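Local coordinates for early 35 kDa protein (Autographa californica nucleopolyhedrovirus, PDB 1P35) that inhibits host caspases to block the apoptosis triggered in insect cells by baculovirus infection, and also suppresses the host RNA interference antiviral response, at residues 181-186 and 287-292; 109-114 and 131-136; 211-216 and 241-246; 5-10 and 33-38. All coordinates share one frame; numbering follows the deposited sequence.

Contact 1 of 4, residues 181-186 and 287-292; sequences FAHEIN and ALNKNV. With EDO (1,2-ethanediol), chain F.
The amide of Asn-289 docks on the backbone of His-183 in a loop-to-loop contact that prolongs the small antiparallel pairing of strands 176-179 and 292-295. With irregular backbone on both sides, asparagine side chains supply the polar bonds that a regular strand pair would draw from its peptides. Asn-289 OD1 accepts His-183 N at 2.7 Å, on a lone pair in the carbonyl plane. Its ND2 returns a nearly straight bond of 2.8 Å to His-183 O, which is met from above its own carbonyl plane (43° out of it). Placing CG anti to the backbone N of Asn-289 (chi1 176°) swings the amide in to reach both atoms. The imidazole of His-183 is turned only 21° from this amide, and its CD2 edge comes within 3.2 Å of Asn-289 OD1. Phe-181 O lies over one face of that imidazole, which also meets Tyr-193 edge-to-face.

The neighbouring side chains are set differently. Phe-181 and Val-292 run side by side in the same direction, so that Val-292 CG2 touches the ring edge at CD2, 3.5 Å away; the ring also packs on Val-195 and Ala-197 of strand 191-199. Lys-290 turns away and forms a salt bridge with Glu-211 of helix 206-215. Next to Phe-181 along the chain, Ala-182 N bonds to Asn-291 OD1 at 2.8 Å, tilted somewhat from the carbonyl plane. A water 2.7 Å from Asn-291 OD1 donates to it as a second partner, and gives its other hydrogen to Ala-182 O.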
loop_
_atom_site.group_PDB
_atom_site.type_symbol
_atom_site.label_atom_id
_atom_site.label_comp_id
_atom_site.label_asym_id
_atom_site.label_seq_id
_atom_site.Cartn_x
_atom_site.Cartn_y
_atom_site.Cartn_z
ATOM N N PHE A 181 -4.526 22.290 12.921
ATOM C CA PHE A 181 -3.317 21.769 13.551
ATOM C C PHE A 181 -3.334 21.906 15.060
ATOM O O PHE A 181 -2.641 21.153 15.749
ATOM C CB PHE A 181 -2.056 22.482 13.014
ATOM C CG PHE A 181 -1.754 22.186 11.584
ATOM C CD1 PHE A 181 -1.725 20.885 11.123
ATOM C CD2 PHE A 181 -1.447 23.220 10.697
ATOM C CE1 PHE A 181 -1.385 20.598 9.802
ATOM C CE2 PHE A 181 -1.109 22.944 9.364
ATOM C CZ PHE A 181 -1.076 21.613 8.922
ATOM N N ALA A 182 -4.095 22.858 15.597
ATOM C CA ALA A 182 -4.069 23.056 17.058
ATOM C C ALA A 182 -4.537 21.873 17.926
ATOM O O ALA A 182 -5.417 21.057 17.535
ATOM C CB ALA A 182 -4.875 24.351 17.451
ATOM N N HIS A 183 -3.948 21.807 19.116
ATOM C CA HIS A 183 -4.245 20.743 20.076
ATOM C C HIS A 183 -4.967 21.368 21.265
ATOM O O HIS A 183 -5.042 22.624 21.383
ATOM C CB HIS A 183 -2.947 20.120 20.623
ATOM C CG HIS A 183 -1.935 19.766 19.569
ATOM N ND1 HIS A 183 -1.861 18.520 18.992
ATOM C CD2 HIS A 183 -0.960 20.505 18.993
ATOM C CE1 HIS A 183 -0.881 18.502 18.109
ATOM N NE2 HIS A 183 -0.316 19.695 18.089
ATOM N N GLU A 184 -5.521 20.509 22.129
ATOM C CA GLU A 184 -6.108 21.029 23.337
ATOM C C GLU A 184 -4.886 21.592 24.140
ATOM O O GLU A 184 -3.753 21.126 23.990
ATOM C CB GLU A 184 -6.737 19.919 24.139
ATOM C CG GLU A 184 -5.761 18.885 24.580
ATOM C CD GLU A 184 -5.476 17.817 23.527
ATOM O OE1 GLU A 184 -5.704 18.033 22.325
ATOM O OE2 GLU A 184 -4.992 16.749 23.915
ATOM N N ILE A 185 -5.114 22.576 24.996
ATOM C CA ILE A 185 -4.020 23.155 25.811
ATOM C C ILE A 185 -3.484 22.134 26.823
ATOM O O ILE A 185 -4.234 21.231 27.212
ATOM C CB ILE A 185 -4.559 24.367 26.593
ATOM C CG1 ILE A 185 -5.205 25.350 25.611
ATOM C CG2 ILE A 185 -3.437 25.054 27.389
ATOM C CD1 ILE A 185 -5.959 26.492 26.298
ATOM N N ASN A 186 -2.198 22.222 27.208
ATOM C CA ASN A 186 -1.622 21.336 28.269
ATOM C C ASN A 186 -0.853 22.238 29.271
ATOM O O ASN A 186 -0.560 23.406 28.986
ATOM C CB ASN A 186 -0.662 20.240 27.758
ATOM C CG ASN A 186 0.610 20.820 27.121
ATOM O OD1 ASN A 186 1.303 21.681 27.706
ATOM N ND2 ASN A 186 0.922 20.347 25.920
ATOM N N ALA A 287 6.083 25.690 20.870
ATOM C CA ALA A 287 5.354 26.426 21.878
ATOM C C ALA A 287 4.113 27.044 21.207
ATOM O O ALA A 287 3.191 27.423 21.880
ATOM C CB ALA A 287 6.248 27.537 22.465
ATOM N N LEU A 288 4.141 27.195 19.883
ATOM C CA LEU A 288 2.986 27.715 19.142
ATOM C C LEU A 288 1.987 26.543 19.028
ATOM O O LEU A 288 2.336 25.484 18.514
ATOM C CB LEU A 288 3.364 28.119 17.681
ATOM C CG LEU A 288 3.734 29.551 17.281
ATOM C CD1 LEU A 288 4.081 29.611 15.790
ATOM C CD2 LEU A 288 2.548 30.493 17.566
ATOM N N ASN A 289 0.767 26.747 19.488
ATOM C CA ASN A 289 -0.284 25.734 19.402
ATOM C C ASN A 289 -1.420 26.392 18.664
ATOM O O ASN A 289 -2.322 26.947 19.283
ATOM C CB ASN A 289 -0.784 25.331 20.792
ATOM C CG ASN A 289 -1.937 24.352 20.702
ATOM O OD1 ASN A 289 -1.930 23.464 19.853
ATOM N ND2 ASN A 289 -2.910 24.490 21.576
ATOM N N LYS A 290 -1.371 26.391 17.342
ATOM C CA LYS A 290 -2.413 27.055 16.580
ATOM C C LYS A 290 -2.803 26.431 15.211
ATOM O O LYS A 290 -2.083 25.590 14.660
ATOM C CB LYS A 290 -2.018 28.544 16.397
ATOM C CG LYS A 290 -0.681 28.772 15.747
ATOM C CD LYS A 290 -0.389 30.269 15.441
ATOM C CE LYS A 290 -1.227 30.851 14.308
ATOM N NZ LYS A 290 -0.843 32.268 13.998
ATOM N N ASN A 291 -3.968 26.835 14.683
ATOM C CA ASN A 291 -4.381 26.358 13.358
ATOM C C ASN A 291 -3.716 27.272 12.303
ATOM O O ASN A 291 -3.188 28.323 12.611
ATOM C CB ASN A 291 -5.926 26.443 13.222
ATOM C CG ASN A 291 -6.637 25.589 14.265
ATOM O OD1 ASN A 291 -6.177 24.480 14.568
ATOM N ND2 ASN A 291 -7.765 26.077 14.793
ATOM N N VAL A 292 -3.742 26.846 11.057
ATOM C CA VAL A 292 -3.212 27.649 9.966
ATOM C C VAL A 292 -4.505 28.086 9.287
ATOM O O VAL A 292 -5.379 27.258 9.044
ATOM C CB VAL A 292 -2.341 26.791 9.028
ATOM C CG1 VAL A 292 -2.195 27.455 7.689
ATOM C CG2 VAL A 292 -0.982 26.562 9.676
HETATM C C1 EDO F . 9.771 26.631 21.908
HETATM O O1 EDO F . 11.163 26.448 22.275
HETATM C C2 EDO F . 9.709 27.198 20.516
HETATM O O2 EDO F . 8.421 26.973 19.969
HETATM O O HOH W 1 -7.444 22.579 16.052
#

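Contact 2 of 4, residues 109-114 and 131-136; sequences VLKSKF and AYEKYC
Leu-110 opens the contact by setting its two methyl groups against the phenol end of Tyr-132, within a helical hairpin formed by helices 110-120 and 126-135. The local axes run nearly antiparallel, at 157°, and stay 11.7 Å apart, a wide spacing bridged by long side chains. Leu-110 CD2 is the nearer methyl, 3.8 Å from Tyr-132 OH. That hydroxyl is buried here and has no polar partner in the model, an unsatisfied group beside hydrocarbon. Leu-110 also packs on Leu-137 and Leu-140 of the short helix 137-140.

Next along the helix, Lys-111 stretches an extended chain across to Glu-133 at the edge of the interface, where its CE comes closest to Glu-133 OE2. The charges stop short of a salt bridge, with Lys-111 NZ 4.6 Å from Glu-133 OE2, so any attraction is probably modest.

One turn later Phe-114 makes the largest contribution. Its CG stands between the backbone N and the carbonyl carbon (chi1 88°), and the ring reaches between Tyr-132 and Glu-133. Phe-114 and Tyr-132 slide past each other in opposite directions, their planes 29° apart and their centroids separated by 5.2 Å. The rings therefore barely overlap, meeting at Phe-114 CD1 and Tyr-132 CD1, 3.7 Å apart. Behind the tyrosine, Cys-136 CB covers one face of its ring near the rim. The far end of the phenylalanine presses on the aliphatic base of the glutamate, where Phe-114 CZ lies 3.7 Å from Glu-133 CB.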
loop_
_atom_site.group_PDB
_atom_site.type_symbol
_atom_site.label_atom_id
_atom_site.label_comp_id
_atom_site.label_asym_id
_atom_site.label_seq_id
_atom_site.Cartn_x
_atom_site.Cartn_y
_atom_site.Cartn_z
ATOM N N VAL A 109 -22.362 29.100 19.335
ATOM C CA VAL A 109 -23.226 28.438 20.308
ATOM C C VAL A 109 -22.546 27.393 21.193
ATOM O O VAL A 109 -23.178 26.893 22.131
ATOM C CB VAL A 109 -24.487 27.760 19.620
ATOM C CG1 VAL A 109 -25.348 28.811 18.947
ATOM C CG2 VAL A 109 -24.051 26.738 18.590
ATOM N N LEU A 110 -21.281 27.067 20.905
ATOM C CA LEU A 110 -20.550 26.026 21.650
ATOM C C LEU A 110 -20.383 26.199 23.156
ATOM O O LEU A 110 -20.490 25.225 23.880
ATOM C CB LEU A 110 -19.164 25.752 21.015
ATOM C CG LEU A 110 -18.315 24.663 21.706
ATOM C CD1 LEU A 110 -19.078 23.343 21.727
ATOM C CD2 LEU A 110 -16.975 24.478 20.973
ATOM N N LYS A 111 -20.085 27.409 23.628
ATOM C CA LYS A 111 -19.928 27.628 25.059
ATOM C C LYS A 111 -21.199 27.290 25.837
ATOM O O LYS A 111 -21.134 26.759 26.962
ATOM C CB LYS A 111 -19.557 29.074 25.382
ATOM C CG LYS A 111 -19.293 29.261 26.875
ATOM C CD LYS A 111 -18.613 30.582 27.211
ATOM C CE LYS A 111 -17.931 30.523 28.598
ATOM N NZ LYS A 111 -17.120 31.755 28.891
ATOM N N SER A 112 -22.353 27.594 25.240
ATOM C CA SER A 112 -23.608 27.315 25.920
ATOM C C SER A 112 -24.058 25.883 25.708
ATOM O O SER A 112 -24.935 25.403 26.422
ATOM C CB SER A 112 -24.701 28.291 25.468
ATOM O OG SER A 112 -25.005 28.160 24.093
ATOM N N LYS A 113 -23.464 25.197 24.736
ATOM C CA LYS A 113 -23.835 23.806 24.481
ATOM C C LYS A 113 -22.825 22.747 24.931
ATOM O O LYS A 113 -23.181 21.568 24.997
ATOM C CB LYS A 113 -24.109 23.561 22.985
ATOM C CG LYS A 113 -25.427 24.092 22.425
ATOM C CD LYS A 113 -25.718 23.394 21.090
ATOM C CE LYS A 113 -27.126 23.662 20.555
ATOM N NZ LYS A 113 -27.431 22.807 19.349
ATOM N N PHE A 114 -21.592 23.141 25.277
ATOM C CA PHE A 114 -20.582 22.135 25.629
ATOM C C PHE A 114 -20.867 21.132 26.776
ATOM O O PHE A 114 -20.679 19.912 26.599
ATOM C CB PHE A 114 -19.192 22.809 25.763
ATOM C CG PHE A 114 -18.867 23.353 27.123
ATOM C CD1 PHE A 114 -18.613 22.493 28.186
ATOM C CD2 PHE A 114 -18.755 24.730 27.324
ATOM C CE1 PHE A 114 -18.246 22.994 29.447
ATOM C CE2 PHE A 114 -18.391 25.243 28.586
ATOM C CZ PHE A 114 -18.137 24.367 29.647
ATOM N N ALA A 131 -12.200 20.384 33.007
ATOM C CA ALA A 131 -11.000 20.107 32.225
ATOM C C ALA A 131 -11.221 20.599 30.787
ATOM O O ALA A 131 -10.390 21.334 30.224
ATOM C CB ALA A 131 -10.713 18.640 32.243
ATOM N N TYR A 132 -12.368 20.205 30.234
ATOM C CA TYR A 132 -12.784 20.595 28.906
ATOM C C TYR A 132 -12.822 22.125 28.718
ATOM O O TYR A 132 -12.306 22.656 27.726
ATOM C CB TYR A 132 -14.176 20.006 28.596
ATOM C CG TYR A 132 -14.659 20.400 27.205
ATOM C CD1 TYR A 132 -15.272 21.622 26.988
ATOM C CD2 TYR A 132 -14.407 19.601 26.107
ATOM C CE1 TYR A 132 -15.611 22.054 25.716
ATOM C CE2 TYR A 132 -14.753 20.035 24.801
ATOM C CZ TYR A 132 -15.348 21.272 24.625
ATOM O OH TYR A 132 -15.629 21.758 23.338
ATOM N N GLU A 133 -13.467 22.824 29.647
ATOM C CA GLU A 133 -13.594 24.280 29.573
ATOM C C GLU A 133 -12.243 24.962 29.738
ATOM O O GLU A 133 -12.004 26.062 29.200
ATOM C CB GLU A 133 -14.588 24.797 30.639
ATOM C CG GLU A 133 -14.619 26.327 30.808
ATOM C CD GLU A 133 -15.858 26.823 31.550
ATOM O OE1 GLU A 133 -16.212 26.194 32.563
ATOM O OE2 GLU A 133 -16.462 27.845 31.132
ATOM N N LYS A 134 -11.351 24.314 30.474
ATOM C CA LYS A 134 -10.014 24.878 30.672
ATOM C C LYS A 134 -9.041 24.561 29.530
ATOM O O LYS A 134 -8.298 25.427 29.074
ATOM C CB LYS A 134 -9.379 24.341 31.944
ATOM C CG LYS A 134 -8.026 25.033 32.231
ATOM C CD LYS A 134 -7.402 24.484 33.502
ATOM C CE LYS A 134 -6.176 25.287 33.926
ATOM N NZ LYS A 134 -5.620 24.631 35.152
ATOM N N TYR A 135 -9.061 23.320 29.053
ATOM C CA TYR A 135 -8.083 22.943 28.053
ATOM C C TYR A 135 -8.525 22.845 26.604
ATOM O O TYR A 135 -7.685 22.946 25.709
ATOM C CB TYR A 135 -7.435 21.630 28.473
ATOM C CG TYR A 135 -6.739 21.715 29.815
ATOM C CD1 TYR A 135 -5.608 22.528 29.986
ATOM C CD2 TYR A 135 -7.166 20.931 30.891
ATOM C CE1 TYR A 135 -4.899 22.550 31.206
ATOM C CE2 TYR A 135 -6.478 20.939 32.117
ATOM C CZ TYR A 135 -5.341 21.750 32.260
ATOM O OH TYR A 135 -4.646 21.738 33.436
ATOM N N CYS A 136 -9.825 22.645 26.389
ATOM C CA CYS A 136 -10.385 22.494 25.064
ATOM C C CYS A 136 -11.186 23.701 24.563
ATOM O O CYS A 136 -10.897 24.229 23.489
ATOM C CB CYS A 136 -11.296 21.264 25.039
ATOM S SG CYS A 136 -10.506 19.695 25.595
#

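Contact 3 of 4, residues 211-216 and 241-246; sequences EFVQSL and IYKALE. With EDO (1,2-ethanediol), chain F.
Lys-243 NZ, extended from strand 238-249, is gripped by two backbone carbonyls at the C-terminal end of helix 206-215. The shorter bond, 2.8 Å from Lys-243 NZ to Leu-216 O, lies in the plane of that carbonyl. The bond from Lys-243 NZ to Gln-214 O, 3.0 Å, comes from above the carbonyl plane, 58° out of it. The ammonium faces the C-terminal turn, where the helix dipole would be expected to favour a positive charge. An extended chain beyond CG delivers it there, and on the way Lys-243 CE passes 3.2 Å from Val-213 O.

Val-213 makes the apolar part of the contact. Its CG1, anti to the backbone N (chi1 175°), rests on the strand backbone 3.6 Å from Tyr-242 C. The other branch meets Ile-241, with Val-213 CG2 3.9 Å from Ile-241 CG2 and also near Ile-241 O. Val-213 further touches Tyr-230 and Phe-268 on the flanking strands 227-234 and 259-271. On the helix itself, Ser-215 OG bonds back to Phe-212 O at 2.6 Å, while Ser-215 O accepts a bond from ethanediol O2.

The local axes of helix 211-215 and strand 241-246 run almost parallel, 14° apart and 7.9 Å at closest approach: a helix packed on the face of an antiparallel sheet, along strand 238-249, which has 227-234 and 259-271 as its antiparallel neighbours.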
loop_
_atom_site.group_PDB
_atom_site.type_symbol
_atom_site.label_atom_id
_atom_site.label_comp_id
_atom_site.label_asym_id
_atom_site.label_seq_id
_atom_site.Cartn_x
_atom_site.Cartn_y
_atom_site.Cartn_z
ATOM N N GLU A 211 6.382 32.230 10.673
ATOM C CA GLU A 211 6.142 32.171 12.108
ATOM C C GLU A 211 5.999 30.713 12.612
ATOM O O GLU A 211 6.479 30.364 13.667
ATOM C CB GLU A 211 4.851 32.927 12.454
ATOM C CG GLU A 211 4.430 32.717 13.928
ATOM C CD GLU A 211 3.097 33.361 14.289
ATOM O OE1 GLU A 211 2.095 33.204 13.540
ATOM O OE2 GLU A 211 3.046 34.001 15.350
ATOM N N PHE A 212 5.276 29.878 11.860
ATOM C CA PHE A 212 5.060 28.505 12.320
ATOM C C PHE A 212 6.410 27.718 12.290
ATOM O O PHE A 212 6.790 27.065 13.274
ATOM C CB PHE A 212 3.962 27.822 11.431
ATOM C CG PHE A 212 3.147 26.801 12.156
ATOM C CD1 PHE A 212 3.710 25.576 12.537
ATOM C CD2 PHE A 212 1.836 27.073 12.515
ATOM C CE1 PHE A 212 2.965 24.631 13.280
ATOM C CE2 PHE A 212 1.085 26.134 13.254
ATOM C CZ PHE A 212 1.647 24.918 13.638
ATOM N N VAL A 213 7.140 27.819 11.170
ATOM C CA VAL A 213 8.406 27.098 11.016
ATOM C C VAL A 213 9.522 27.538 11.994
ATOM O O VAL A 213 10.246 26.683 12.522
ATOM C CB VAL A 213 8.897 27.165 9.560
ATOM C CG1 VAL A 213 10.297 26.518 9.395
ATOM C CG2 VAL A 213 7.881 26.417 8.649
ATOM N N GLN A 214 9.628 28.849 12.253
ATOM C CA GLN A 214 10.644 29.390 13.182
ATOM C C GLN A 214 10.433 28.828 14.597
ATOM O O GLN A 214 11.407 28.661 15.353
ATOM C CB GLN A 214 10.554 30.935 13.253
ATOM C CG GLN A 214 10.947 31.598 11.994
ATOM C CD GLN A 214 10.644 33.104 11.980
ATOM O OE1 GLN A 214 9.986 33.657 12.872
ATOM N NE2 GLN A 214 11.094 33.750 10.935
ATOM N N SER A 215 9.171 28.564 14.951
ATOM C CA SER A 215 8.819 28.037 16.284
ATOM C C SER A 215 9.118 26.533 16.461
ATOM O O SER A 215 9.152 26.010 17.590
ATOM C CB SER A 215 7.325 28.248 16.560
ATOM O OG SER A 215 6.526 27.265 15.882
ATOM N N LEU A 216 9.365 25.842 15.357
ATOM C CA LEU A 216 9.570 24.375 15.419
ATOM C C LEU A 216 10.900 23.925 15.953
ATOM O O LEU A 216 11.900 24.496 15.602
ATOM C CB LEU A 216 9.424 23.723 14.041
ATOM C CG LEU A 216 8.155 23.978 13.277
ATOM C CD1 LEU A 216 8.272 23.289 11.964
ATOM C CD2 LEU A 216 6.986 23.494 14.089
ATOM N N ILE A 241 9.351 26.830 2.931
ATOM C CA ILE A 241 9.673 27.439 4.199
ATOM C C ILE A 241 9.763 26.249 5.175
ATOM O O ILE A 241 8.762 25.690 5.566
ATOM C CB ILE A 241 8.569 28.482 4.546
ATOM C CG1 ILE A 241 8.632 29.662 3.544
ATOM C CG2 ILE A 241 8.739 29.041 5.939
ATOM C CD1 ILE A 241 7.464 30.675 3.722
ATOM N N TYR A 242 10.984 25.883 5.568
ATOM C CA TYR A 242 11.189 24.712 6.408
ATOM C C TYR A 242 12.487 24.722 7.215
ATOM O O TYR A 242 13.345 25.600 7.069
ATOM C CB TYR A 242 11.208 23.444 5.513
ATOM C CG TYR A 242 12.340 23.449 4.492
ATOM C CD1 TYR A 242 12.257 24.193 3.327
ATOM C CD2 TYR A 242 13.511 22.716 4.706
ATOM C CE1 TYR A 242 13.315 24.205 2.391
ATOM C CE2 TYR A 242 14.569 22.724 3.765
ATOM C CZ TYR A 242 14.451 23.477 2.613
ATOM O OH TYR A 242 15.476 23.507 1.685
ATOM N N LYS A 243 12.611 23.741 8.094
ATOM C CA LYS A 243 13.830 23.572 8.837
ATOM C C LYS A 243 14.346 22.188 8.443
ATOM O O LYS A 243 13.553 21.312 8.028
ATOM C CB LYS A 243 13.581 23.643 10.328
ATOM C CG LYS A 243 13.564 25.052 10.855
ATOM C CD LYS A 243 13.228 25.118 12.325
ATOM C CE LYS A 243 13.442 26.572 12.842
ATOM N NZ LYS A 243 13.228 26.581 14.267
ATOM N N ALA A 244 15.663 22.002 8.551
ATOM C CA ALA A 244 16.267 20.733 8.219
ATOM C C ALA A 244 17.393 20.474 9.190
ATOM O O ALA A 244 18.015 21.405 9.681
ATOM C CB ALA A 244 16.812 20.753 6.765
ATOM N N LEU A 245 17.675 19.205 9.433
ATOM C CA LEU A 245 18.731 18.808 10.326
ATOM C C LEU A 245 19.860 18.491 9.376
ATOM O O LEU A 245 19.670 17.721 8.407
ATOM C CB LEU A 245 18.357 17.554 11.097
ATOM C CG LEU A 245 19.476 17.102 12.038
ATOM C CD1 LEU A 245 19.637 18.092 13.237
ATOM C CD2 LEU A 245 19.129 15.750 12.562
ATOM N N GLU A 246 21.027 19.063 9.653
ATOM C CA GLU A 246 22.173 18.864 8.781
ATOM C C GLU A 246 23.451 18.561 9.530
ATOM O O GLU A 246 23.658 19.001 10.641
ATOM C CB GLU A 246 22.383 20.103 7.904
ATOM C CG GLU A 246 21.172 20.464 7.108
ATOM C CD GLU A 246 21.486 21.447 6.018
ATOM O OE1 GLU A 246 22.653 21.529 5.681
ATOM O OE2 GLU A 246 20.576 22.108 5.486
HETATM C C1 EDO F . 9.771 26.631 21.908
HETATM O O1 EDO F . 11.163 26.448 22.275
HETATM C C2 EDO F . 9.709 27.198 20.516
HETATM O O2 EDO F . 8.421 26.973 19.969
#

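Contact 4 of 4, residues 5-10 and 33-38; sequences PVEIDV and IMNTQL
The carboxylate of Glu-7 lies near two amides, at 44° to that of Gln-37 and steeply inclined (81°) to that of Asn-35. A bond from Gln-37 NE2 to Glu-7 OE1, 3.2 Å, would approach from above the carboxylate plane, with the oxygen in the amide plane; it is tentative, because Gln-37 NE2 and Asn-35 ND2 are too close for two donors.

On the other side of its amide, Asn-35 OD1 takes Asp-9 N, in plane on a lone pair, at 3.1 Å. Asp-9 is held through its carbonyl too: Met-34 N gives a straight bond of 2.8 Å to Asp-9 O. These bonds lead into the antiparallel, non-hydrogen-bonded pair of Val-10 with Ile-33.

Beside the polar groups, Ile-8 is the hydrophobic centre. With CG1 beside the backbone N (chi1 -56°), its CD1 reaches Leu-38 CD1 at 3.6 Å, and its CG2 meets Ile-33 CG2 at 3.8 Å. Asn-35 packs its CG against Ile-8 CD1.

The contact extends the open end of the hairpin of strands 10-21 and 24-33; Ile-8 and Val-10 pack on Ile-3 of strand 2-4, and Ile-33 touches Phe-158 in a neighbouring loop.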
loop_
_atom_site.group_PDB
_atom_site.type_symbol
_atom_site.label_atom_id
_atom_site.label_comp_id
_atom_site.label_asym_id
_atom_site.label_seq_id
_atom_site.Cartn_x
_atom_site.Cartn_y
_atom_site.Cartn_z
ATOM N N PRO A 5 -11.158 13.188 26.485
ATOM C CA PRO A 5 -10.454 13.477 27.734
ATOM C C PRO A 5 -9.054 13.954 27.372
ATOM O O PRO A 5 -8.541 13.579 26.328
ATOM C CB PRO A 5 -10.401 12.112 28.397
ATOM C CG PRO A 5 -11.740 11.522 28.000
ATOM C CD PRO A 5 -11.723 11.827 26.516
ATOM N N VAL A 6 -8.414 14.731 28.240
ATOM C CA VAL A 6 -7.089 15.240 27.909
ATOM C C VAL A 6 -5.910 14.266 28.025
ATOM O O VAL A 6 -4.806 14.554 27.560
ATOM C CB VAL A 6 -6.783 16.515 28.716
ATOM C CG1 VAL A 6 -7.727 17.645 28.274
ATOM C CG2 VAL A 6 -6.945 16.227 30.212
ATOM N N GLU A 7 -6.123 13.117 28.645
ATOM C CA GLU A 7 -5.041 12.141 28.749
ATOM C C GLU A 7 -4.647 11.726 27.314
ATOM O O GLU A 7 -3.555 12.020 26.843
ATOM C CB GLU A 7 -5.532 10.910 29.538
ATOM C CG GLU A 7 -6.798 10.270 28.929
ATOM C CD GLU A 7 -7.357 9.094 29.709
ATOM O OE1 GLU A 7 -6.610 8.113 29.917
ATOM O OE2 GLU A 7 -8.550 9.155 30.095
ATOM N N ILE A 8 -5.597 11.070 26.647
ATOM C CA ILE A 8 -5.503 10.544 25.294
ATOM C C ILE A 8 -4.230 10.792 24.513
ATOM O O ILE A 8 -3.867 11.929 24.280
ATOM C CB ILE A 8 -6.673 11.038 24.423
ATOM C CG1 ILE A 8 -8.001 10.659 25.070
ATOM C CG2 ILE A 8 -6.577 10.392 23.037
ATOM C CD1 ILE A 8 -8.175 9.168 25.191
ATOM N N ASP A 9 -3.603 9.701 24.069
ATOM C CA ASP A 9 -2.380 9.745 23.295
ATOM C C ASP A 9 -2.681 9.449 21.819
ATOM O O ASP A 9 -3.263 8.430 21.484
ATOM C CB ASP A 9 -1.385 8.725 23.851
ATOM C CG ASP A 9 0.043 9.215 23.772
ATOM O OD1 ASP A 9 0.602 9.260 22.650
ATOM O OD2 ASP A 9 0.592 9.589 24.837
ATOM N N VAL A 10 -2.274 10.364 20.955
ATOM C CA VAL A 10 -2.477 10.294 19.526
ATOM C C VAL A 10 -1.189 10.514 18.778
ATOM O O VAL A 10 -0.250 11.038 19.336
ATOM C CB VAL A 10 -3.499 11.422 19.047
ATOM C CG1 VAL A 10 -3.003 12.833 19.434
ATOM C CG2 VAL A 10 -3.662 11.373 17.546
ATOM N N ILE A 33 -5.271 6.801 17.510
ATOM C CA ILE A 33 -5.325 6.868 18.990
ATOM C C ILE A 33 -4.831 5.602 19.696
ATOM O O ILE A 33 -5.216 4.495 19.359
ATOM C CB ILE A 33 -6.776 7.233 19.449
ATOM C CG1 ILE A 33 -7.090 8.645 18.940
ATOM C CG2 ILE A 33 -6.918 7.146 21.003
ATOM C CD1 ILE A 33 -8.497 9.144 19.182
ATOM N N MET A 34 -3.976 5.796 20.689
ATOM C CA MET A 34 -3.334 4.718 21.447
ATOM C C MET A 34 -3.966 4.085 22.699
ATOM O O MET A 34 -3.513 3.017 23.119
ATOM C CB MET A 34 -1.930 5.172 21.833
ATOM C CG MET A 34 -0.901 5.059 20.730
ATOM S SD MET A 34 -0.667 3.339 20.246
ATOM C CE MET A 34 -0.299 2.495 21.907
ATOM N N ASN A 35 -4.979 4.701 23.303
ATOM C CA ASN A 35 -5.582 4.128 24.530
ATOM C C ASN A 35 -6.445 2.859 24.395
ATOM O O ASN A 35 -7.186 2.692 23.424
ATOM C CB ASN A 35 -6.399 5.207 25.226
ATOM C CG ASN A 35 -5.575 6.427 25.522
ATOM O OD1 ASN A 35 -4.937 6.993 24.621
ATOM N ND2 ASN A 35 -5.570 6.846 26.778
ATOM N N THR A 36 -6.342 1.966 25.383
ATOM C CA THR A 36 -7.122 0.711 25.390
ATOM C C THR A 36 -8.182 0.696 26.484
ATOM O O THR A 36 -9.221 0.049 26.335
ATOM C CB THR A 36 -6.260 -0.575 25.622
ATOM O OG1 THR A 36 -5.500 -0.439 26.830
ATOM C CG2 THR A 36 -5.361 -0.861 24.434
ATOM N N GLN A 37 -7.901 1.384 27.587
ATOM C CA GLN A 37 -8.832 1.451 28.708
ATOM C C GLN A 37 -10.180 2.021 28.236
ATOM O O GLN A 37 -11.106 1.270 27.932
ATOM C CB GLN A 37 -8.244 2.325 29.837
ATOM C CG GLN A 37 -7.952 3.806 29.472
ATOM C CD GLN A 37 -6.711 4.010 28.602
ATOM O OE1 GLN A 37 -6.255 3.085 27.920
ATOM N NE2 GLN A 37 -6.172 5.241 28.608
ATOM N N LEU A 38 -10.249 3.350 28.164
ATOM C CA LEU A 38 -11.411 4.126 27.734
ATOM C C LEU A 38 -12.773 3.445 27.750
ATOM O O LEU A 38 -13.062 2.556 26.944
ATOM C CB LEU A 38 -11.158 4.705 26.341
ATOM C CG LEU A 38 -9.923 5.591 26.196
ATOM C CD1 LEU A 38 -9.796 6.029 24.741
ATOM C CD2 LEU A 38 -10.022 6.777 27.141
#

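The centre of contact 1 lies about 10 Å from the centre of the chain, and contact 1 touches all three others. Toward contact 2, Ile-185 N probably bonds to Tyr-135 O at 2.7 Å. Toward contact 3, Leu-288 CD1 packs 3.4 Å from Ser-215 OG, and one ethanediol, probably from the crystallisation liquor, joins Ala-287 N to Ser-215 O. Contact 4 meets contact 2 through Val-6 and Tyr-135, but stays about 14 Å from contact 3 by nearest atoms. Contacts 2 and 3 are the farthest apart, about 32 Å between centres. The caspase-cleaved reactive-site loop of P35 belongs to none of these segments.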